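Local coordinates for stress responsive alpha-beta protein (Jannaschia sp., PDB 3BB5) that is of unknown function but forms a dimer of ferredoxin-like subunits and belongs to the stress-responsive alpha/beta-barrel family, at residues Tyr22-Leu27 / Gly76-Phe81; Met26-Gly31 / Ser70-Tyr75. All blocks are in the same frame, centred on the assembly; numbering follows the deposited sequence. Where two conformers were deposited one is given.

Contact 1: Tyr22-Leu27 / Gly76-Phe81; sequences YHLVML and GFLCTF. With EDO (1,2-ethanediol), chain G.
Phe77 swings its ring onto Val25 of the neighbouring strand because its CG sits between the backbone N and the carbonyl carbon (chi1 60°), while Val25 holds CG1 opposite its own N (chi1 -180°) and spreads both methyls against the same ring. Val25 CB stands over the face, 3.6 Å from the Phe77 centroid, a CH-pi contact; CG1 meets CE1 and CZ, and CG2 meets CE2. At the edge, Leu27 CD1 approaches Phe77 CE1. With an alanine here, the Val25 methyls and Leu27 CD1 would probably lose the ring they pack on, leaving a gap between them. Reciprocal backbone hydrogen bonds join the pair, Phe77 N to Val25 O measuring 2.8 Å. His23 and Cys79 pair likewise, and Phe81 makes an offset edge-to-face pair with His23, planes at 61°. Asp118 takes His23 ND1, whereas NE2 shares a hydrogen bond with O2 of a 1,2-ethanediol, probably from the crystallisation liquor. On the sheet face carrying Tyr22, Leu24 CB packs on Leu78 CD1 at 3.8 Å, and Leu24 meets its counterpart in the second subunit. Paired central antiparallel strands, with helix on one face and a partner subunit on the other, are characteristic of dimeric ferredoxin-like alpha/beta barrels.

Contact 2: Met26-Gly31 / Ser70-Tyr75; sequences MLEPEG and SERYPY
Met26, a selenomethionine, and Tyr73 cross at about a right angle, with Met26 CB over one face of the tyrosine ring. This CB stands 4.0 Å from the Tyr73 centroid and 26° off the ring normal, a CH-pi contact offset toward the rim. Bends at chi2 and chi3 curl the rest of the chain back, bringing Met26 CE to 3.6 Å from Tyr73 CB. Arg72 CB lies over the opposite ring face, and Leu27 O approaches the ring's edge, so the phenol is confined from several directions. The same Leu27 O receives a CA-H...O contact from Tyr73 CA at 3.4 Å and touches Pro74 CD at 3.2 Å. Tyr73 closes a type I beta turn that begins at Ser70, its N bonded to Ser70 O; the turn belongs to the loop that leads into strand 75-81 of the ferredoxin-like sheet, just where strand 21-27 gives way to loop. Ser70 OG also reaches Val116 O of the second subunit. Tyr75 contributes mainly its backbone: Tyr75 O accepts a hydrogen bond from Leu27 N at 2.9 Å. Its ring leads away to Met35, Met39 and Met42 of helix 34-48, and its OH is held by His60. Farther along, Glu28 and Arg72 form a salt bridge, Glu28 OE1 to Arg72 NE at 3.0 Å, but the hydrogen bond within it is weak and bent, the carboxylate and guanidinium planes lying 59° apart. Arg72 keeps its chain extended from CG to NE, which brings NE up to OE1, the two chains crossing at a slant; Glu28 OE2 has a long, weak ion pair with Arg108. Beyond Leu27, Pro29 CD presses on Pro74 CG at 3.4 Å, somewhat closer than usual for two carbons.

In the fold
Both contacts start from strand 21-27 and share Met26 and Leu27, yet their centres lie 14 Å apart. Contact 1 is wholly buried close to the centre of the subunit, where two neighbouring strands of one sheet are joined by regular backbone bonds and by aromatic and aliphatic side chains. Contact 2 is at the end of the same strand pair and only partly buried: a single backbone hydrogen bond, Leu27 to Tyr75, remains at the strand ends, and beyond it a turn, two prolines and a salt bridge nearer the surface replace the regular pattern. The second subunit borders both, against Leu24 and Met26 in contact 1 and at Met26 and Ser70 in contact 2.

Contact 1: Tyr22-Leu27 / Gly76-Phe81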
loop_
_atom_site.group_PDB
_atom_site.type_symbol
_atom_site.label_atom_id
_atom_site.label_comp_id
_atom_site.label_asym_id
_atom_site.label_seq_id
_atom_site.Cartn_x
_atom_site.Cartn_y
_atom_site.Cartn_z
ATOM N N TYR A 22 3.070 7.852 2.832
ATOM C CA TYR A 22 3.368 6.499 2.389
ATOM C C TYR A 22 2.846 6.411 0.972
ATOM O O TYR A 22 1.657 6.453 0.760
ATOM C CB TYR A 22 2.682 5.459 3.281
ATOM C CG TYR A 22 3.383 5.142 4.596
ATOM C CD1 TYR A 22 4.240 6.046 5.208
ATOM C CD2 TYR A 22 3.138 3.950 5.251
ATOM C CE1 TYR A 22 4.854 5.756 6.403
ATOM C CE2 TYR A 22 3.748 3.647 6.458
ATOM C CZ TYR A 22 4.604 4.553 7.026
ATOM O OH TYR A 22 5.211 4.253 8.219
ATOM N N HIS A 23 3.764 6.312 0.019
ATOM C CA HIS A 23 3.495 6.296 -1.435
ATOM C C HIS A 23 3.532 4.854 -1.874
ATOM O O HIS A 23 4.585 4.264 -1.880
ATOM C CB HIS A 23 4.614 7.111 -2.119
ATOM C CG HIS A 23 4.496 7.258 -3.611
ATOM N ND1 HIS A 23 3.545 8.056 -4.213
ATOM C CD2 HIS A 23 5.262 6.764 -4.619
ATOM C CE1 HIS A 23 3.719 8.031 -5.525
ATOM N NE2 HIS A 23 4.751 7.257 -5.797
ATOM N N LEU A 24 2.374 4.279 -2.186
ATOM C CA LEU A 24 2.259 2.886 -2.558
ATOM C C LEU A 24 1.907 2.787 -4.030
ATOM O O LEU A 24 0.960 3.414 -4.498
ATOM C CB LEU A 24 1.189 2.174 -1.717
ATOM C CG LEU A 24 0.689 0.794 -2.242
ATOM C CD1 LEU A 24 1.762 -0.352 -2.129
ATOM C CD2 LEU A 24 -0.650 0.357 -1.550
ATOM N N VAL A 25 2.669 1.977 -4.750
ATOM C CA VAL A 25 2.517 1.836 -6.198
ATOM C C VAL A 25 2.315 0.346 -6.500
ATOM O O VAL A 25 3.210 -0.453 -6.233
ATOM C CB VAL A 25 3.775 2.397 -6.956
ATOM C CG1 VAL A 25 3.617 2.255 -8.463
ATOM C CG2 VAL A 25 4.053 3.850 -6.539
HETATM N N MSE A 26 1.120 -0.006 -6.997
HETATM C CA MSE A 26 0.773 -1.381 -7.397
HETATM C C MSE A 26 0.739 -1.539 -8.917
HETATM O O MSE A 26 0.163 -0.731 -9.630
HETATM C CB MSE A 26 -0.568 -1.791 -6.789
HETATM C CG MSE A 26 -0.631 -1.673 -5.254
HETATM SE SE MSE A 26 0.716 -2.740 -4.327
HETATM C CE MSE A 26 0.284 -4.498 -5.084
ATOM N N LEU A 27 1.389 -2.583 -9.413
ATOM C CA LEU A 27 1.700 -2.676 -10.835
ATOM C C LEU A 27 0.958 -3.832 -11.417
ATOM O O LEU A 27 0.826 -4.834 -10.763
ATOM C CB LEU A 27 3.198 -2.869 -11.052
ATOM C CG LEU A 27 4.122 -1.731 -10.597
ATOM C CD1 LEU A 27 5.586 -2.220 -10.667
ATOM C CD2 LEU A 27 3.921 -0.429 -11.414
ATOM N N GLY A 76 4.398 -4.760 -6.267
ATOM C CA GLY A 76 4.262 -3.379 -5.833
ATOM C C GLY A 76 5.419 -2.867 -5.043
ATOM O O GLY A 76 6.372 -3.593 -4.736
ATOM N N PHE A 77 5.366 -1.583 -4.758
ATOM C CA PHE A 77 6.379 -0.982 -3.902
ATOM C C PHE A 77 5.831 0.122 -3.041
ATOM O O PHE A 77 4.711 0.531 -3.221
ATOM C CB PHE A 77 7.633 -0.569 -4.690
ATOM C CG PHE A 77 7.402 0.451 -5.784
ATOM C CD1 PHE A 77 7.105 0.051 -7.057
ATOM C CD2 PHE A 77 7.590 1.804 -5.545
ATOM C CE1 PHE A 77 6.964 0.979 -8.076
ATOM C CE2 PHE A 77 7.440 2.728 -6.526
ATOM C CZ PHE A 77 7.135 2.322 -7.804
ATOM N N LEU A 78 6.636 0.512 -2.051
ATOM C CA LEU A 78 6.306 1.504 -1.030
ATOM C C LEU A 78 7.491 2.462 -0.836
ATOM O O LEU A 78 8.617 2.009 -0.591
ATOM C CB LEU A 78 6.002 0.836 0.312
ATOM C CG LEU A 78 5.362 1.823 1.307
ATOM C CD1 LEU A 78 3.797 1.946 1.090
ATOM C CD2 LEU A 78 5.697 1.485 2.761
ATOM N N CYS A 79 7.229 3.768 -0.958
ATOM C CA CYS A 79 8.140 4.792 -0.479
ATOM C C CYS A 79 7.516 5.509 0.674
ATOM O O CYS A 79 6.373 5.910 0.598
ATOM C CB CYS A 79 8.446 5.839 -1.545
ATOM S SG CYS A 79 8.843 5.118 -3.041
ATOM N N THR A 80 8.294 5.686 1.726
ATOM C CA THR A 80 7.917 6.491 2.865
ATOM C C THR A 80 8.652 7.836 2.729
ATOM O O THR A 80 9.859 7.839 2.667
ATOM C CB THR A 80 8.329 5.768 4.169
ATOM O OG1 THR A 80 7.633 4.515 4.244
ATOM C CG2 THR A 80 8.020 6.605 5.407
ATOM N N PHE A 81 7.916 8.948 2.684
ATOM C CA PHE A 81 8.488 10.296 2.621
ATOM C C PHE A 81 8.216 11.090 3.881
ATOM O O PHE A 81 7.178 10.941 4.528
ATOM C CB PHE A 81 7.919 11.067 1.428
ATOM C CG PHE A 81 8.192 10.419 0.101
ATOM C CD1 PHE A 81 9.445 10.470 -0.451
ATOM C CD2 PHE A 81 7.191 9.741 -0.590
ATOM C CE1 PHE A 81 9.713 9.881 -1.675
ATOM C CE2 PHE A 81 7.467 9.161 -1.810
ATOM C CZ PHE A 81 8.747 9.231 -2.335
HETATM C C1 EDO G . 5.020 5.695 -10.297
HETATM O O1 EDO G . 4.534 6.840 -11.015
HETATM C C2 EDO G . 6.434 5.925 -9.746
HETATM O O2 EDO G . 6.417 6.303 -8.351
#

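Contact 2: Met26-Gly31 / Ser70-Tyr75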
loop_
_atom_site.group_PDB
_atom_site.type_symbol
_atom_site.label_atom_id
_atom_site.label_comp_id
_atom_site.label_asym_id
_atom_site.label_seq_id
_atom_site.Cartn_x
_atom_site.Cartn_y
_atom_site.Cartn_z
HETATM N N MSE A 26 1.120 -0.006 -6.997
HETATM C CA MSE A 26 0.773 -1.381 -7.397
HETATM C C MSE A 26 0.739 -1.539 -8.917
HETATM O O MSE A 26 0.163 -0.731 -9.630
HETATM C CB MSE A 26 -0.568 -1.791 -6.789
HETATM C CG MSE A 26 -0.631 -1.673 -5.254
HETATM SE SE MSE A 26 0.716 -2.740 -4.327
HETATM C CE MSE A 26 0.284 -4.498 -5.084
ATOM N N LEU A 27 1.389 -2.583 -9.413
ATOM C CA LEU A 27 1.700 -2.676 -10.835
ATOM C C LEU A 27 0.958 -3.832 -11.417
ATOM O O LEU A 27 0.826 -4.834 -10.763
ATOM C CB LEU A 27 3.198 -2.869 -11.052
ATOM C CG LEU A 27 4.122 -1.731 -10.597
ATOM C CD1 LEU A 27 5.586 -2.220 -10.667
ATOM C CD2 LEU A 27 3.921 -0.429 -11.414
ATOM N N GLU A 28 0.486 -3.649 -12.653
ATOM C CA GLU A 28 -0.206 -4.646 -13.478
ATOM C C GLU A 28 0.666 -4.983 -14.731
ATOM O O GLU A 28 0.491 -4.378 -15.797
ATOM C CB GLU A 28 -1.545 -4.026 -13.916
ATOM C CG GLU A 28 -2.706 -4.918 -13.924
ATOM C CD GLU A 28 -3.935 -4.237 -14.516
ATOM O OE1 GLU A 28 -4.358 -3.187 -13.949
ATOM O OE2 GLU A 28 -4.463 -4.768 -15.527
ATOM N N PRO A 29 1.634 -5.921 -14.600
ATOM C CA PRO A 29 2.523 -6.240 -15.736
ATOM C C PRO A 29 1.779 -6.689 -16.985
ATOM O O PRO A 29 0.753 -7.361 -16.870
ATOM C CB PRO A 29 3.403 -7.378 -15.197
ATOM C CG PRO A 29 3.365 -7.223 -13.720
ATOM C CD PRO A 29 1.981 -6.704 -13.393
ATOM N N GLU A 30 2.280 -6.307 -18.162
ATOM C CA GLU A 30 1.673 -6.694 -19.420
ATOM C C GLU A 30 2.756 -6.908 -20.480
ATOM O O GLU A 30 3.555 -6.001 -20.751
ATOM C CB GLU A 30 0.687 -5.608 -19.863
ATOM C CG GLU A 30 -0.164 -5.968 -21.073
ATOM C CD GLU A 30 -0.973 -7.219 -20.853
ATOM O OE1 GLU A 30 -1.875 -7.207 -19.981
ATOM O OE2 GLU A 30 -0.682 -8.221 -21.534
ATOM N N GLY A 31 2.792 -8.109 -21.055
ATOM C CA GLY A 31 3.685 -8.407 -22.174
ATOM C C GLY A 31 4.960 -9.161 -21.842
ATOM O O GLY A 31 5.286 -9.370 -20.669
ATOM N N SER A 70 -6.648 -8.703 -4.358
ATOM C CA SER A 70 -5.868 -7.788 -5.191
ATOM C C SER A 70 -5.125 -8.529 -6.314
ATOM O O SER A 70 -4.004 -8.163 -6.680
ATOM C CB SER A 70 -4.862 -7.047 -4.332
ATOM O OG SER A 70 -4.060 -7.957 -3.610
ATOM N N GLU A 71 -5.784 -9.532 -6.888
ATOM C CA GLU A 71 -5.185 -10.425 -7.893
ATOM C C GLU A 71 -4.704 -9.752 -9.197
ATOM O O GLU A 71 -3.863 -10.289 -9.917
ATOM C CB GLU A 71 -6.132 -11.605 -8.191
ATOM C CG GLU A 71 -6.133 -12.698 -7.074
ATOM C CD GLU A 71 -4.738 -13.371 -6.826
ATOM O OE1 GLU A 71 -4.171 -13.971 -7.778
ATOM O OE2 GLU A 71 -4.215 -13.319 -5.683
ATOM N N ARG A 72 -5.204 -8.559 -9.456
ATOM C CA ARG A 72 -4.802 -7.731 -10.580
ATOM C C ARG A 72 -3.371 -7.210 -10.462
ATOM O O ARG A 72 -2.741 -6.905 -11.463
ATOM C CB ARG A 72 -5.770 -6.558 -10.605
ATOM C CG ARG A 72 -5.751 -5.630 -11.779
ATOM C CD ARG A 72 -6.823 -4.573 -11.519
ATOM N NE ARG A 72 -7.005 -3.611 -12.602
ATOM C CZ ARG A 72 -7.822 -2.557 -12.535
ATOM N NH1 ARG A 72 -8.552 -2.329 -11.450
ATOM N NH2 ARG A 72 -7.912 -1.721 -13.563
ATOM N N TYR A 73 -2.854 -7.104 -9.240
ATOM C CA TYR A 73 -1.567 -6.432 -8.985
ATOM C C TYR A 73 -0.583 -7.399 -8.398
ATOM O O TYR A 73 -0.507 -7.523 -7.177
ATOM C CB TYR A 73 -1.754 -5.313 -7.987
ATOM C CG TYR A 73 -2.717 -4.273 -8.437
ATOM C CD1 TYR A 73 -2.405 -3.450 -9.533
ATOM C CD2 TYR A 73 -3.950 -4.094 -7.780
ATOM C CE1 TYR A 73 -3.290 -2.488 -9.965
ATOM C CE2 TYR A 73 -4.837 -3.124 -8.205
ATOM C CZ TYR A 73 -4.499 -2.318 -9.299
ATOM O OH TYR A 73 -5.364 -1.346 -9.751
ATOM N N PRO A 74 0.178 -8.089 -9.247
ATOM C CA PRO A 74 1.054 -9.099 -8.714
ATOM C C PRO A 74 2.378 -8.546 -8.095
ATOM O O PRO A 74 3.127 -9.323 -7.521
ATOM C CB PRO A 74 1.327 -9.982 -9.938
ATOM C CG PRO A 74 1.295 -9.039 -11.055
ATOM C CD PRO A 74 0.261 -8.013 -10.713
ATOM N N TYR A 75 2.642 -7.240 -8.205
ATOM C CA TYR A 75 3.916 -6.655 -7.720
ATOM C C TYR A 75 3.703 -5.199 -7.311
ATOM O O TYR A 75 2.905 -4.478 -7.909
ATOM C CB TYR A 75 5.043 -6.776 -8.792
ATOM C CG TYR A 75 6.463 -6.746 -8.208
ATOM C CD1 TYR A 75 7.124 -5.547 -8.005
ATOM C CD2 TYR A 75 7.113 -7.909 -7.816
ATOM C CE1 TYR A 75 8.372 -5.493 -7.478
ATOM C CE2 TYR A 75 8.386 -7.860 -7.262
ATOM C CZ TYR A 75 9.004 -6.643 -7.096
ATOM O OH TYR A 75 10.264 -6.555 -6.543
#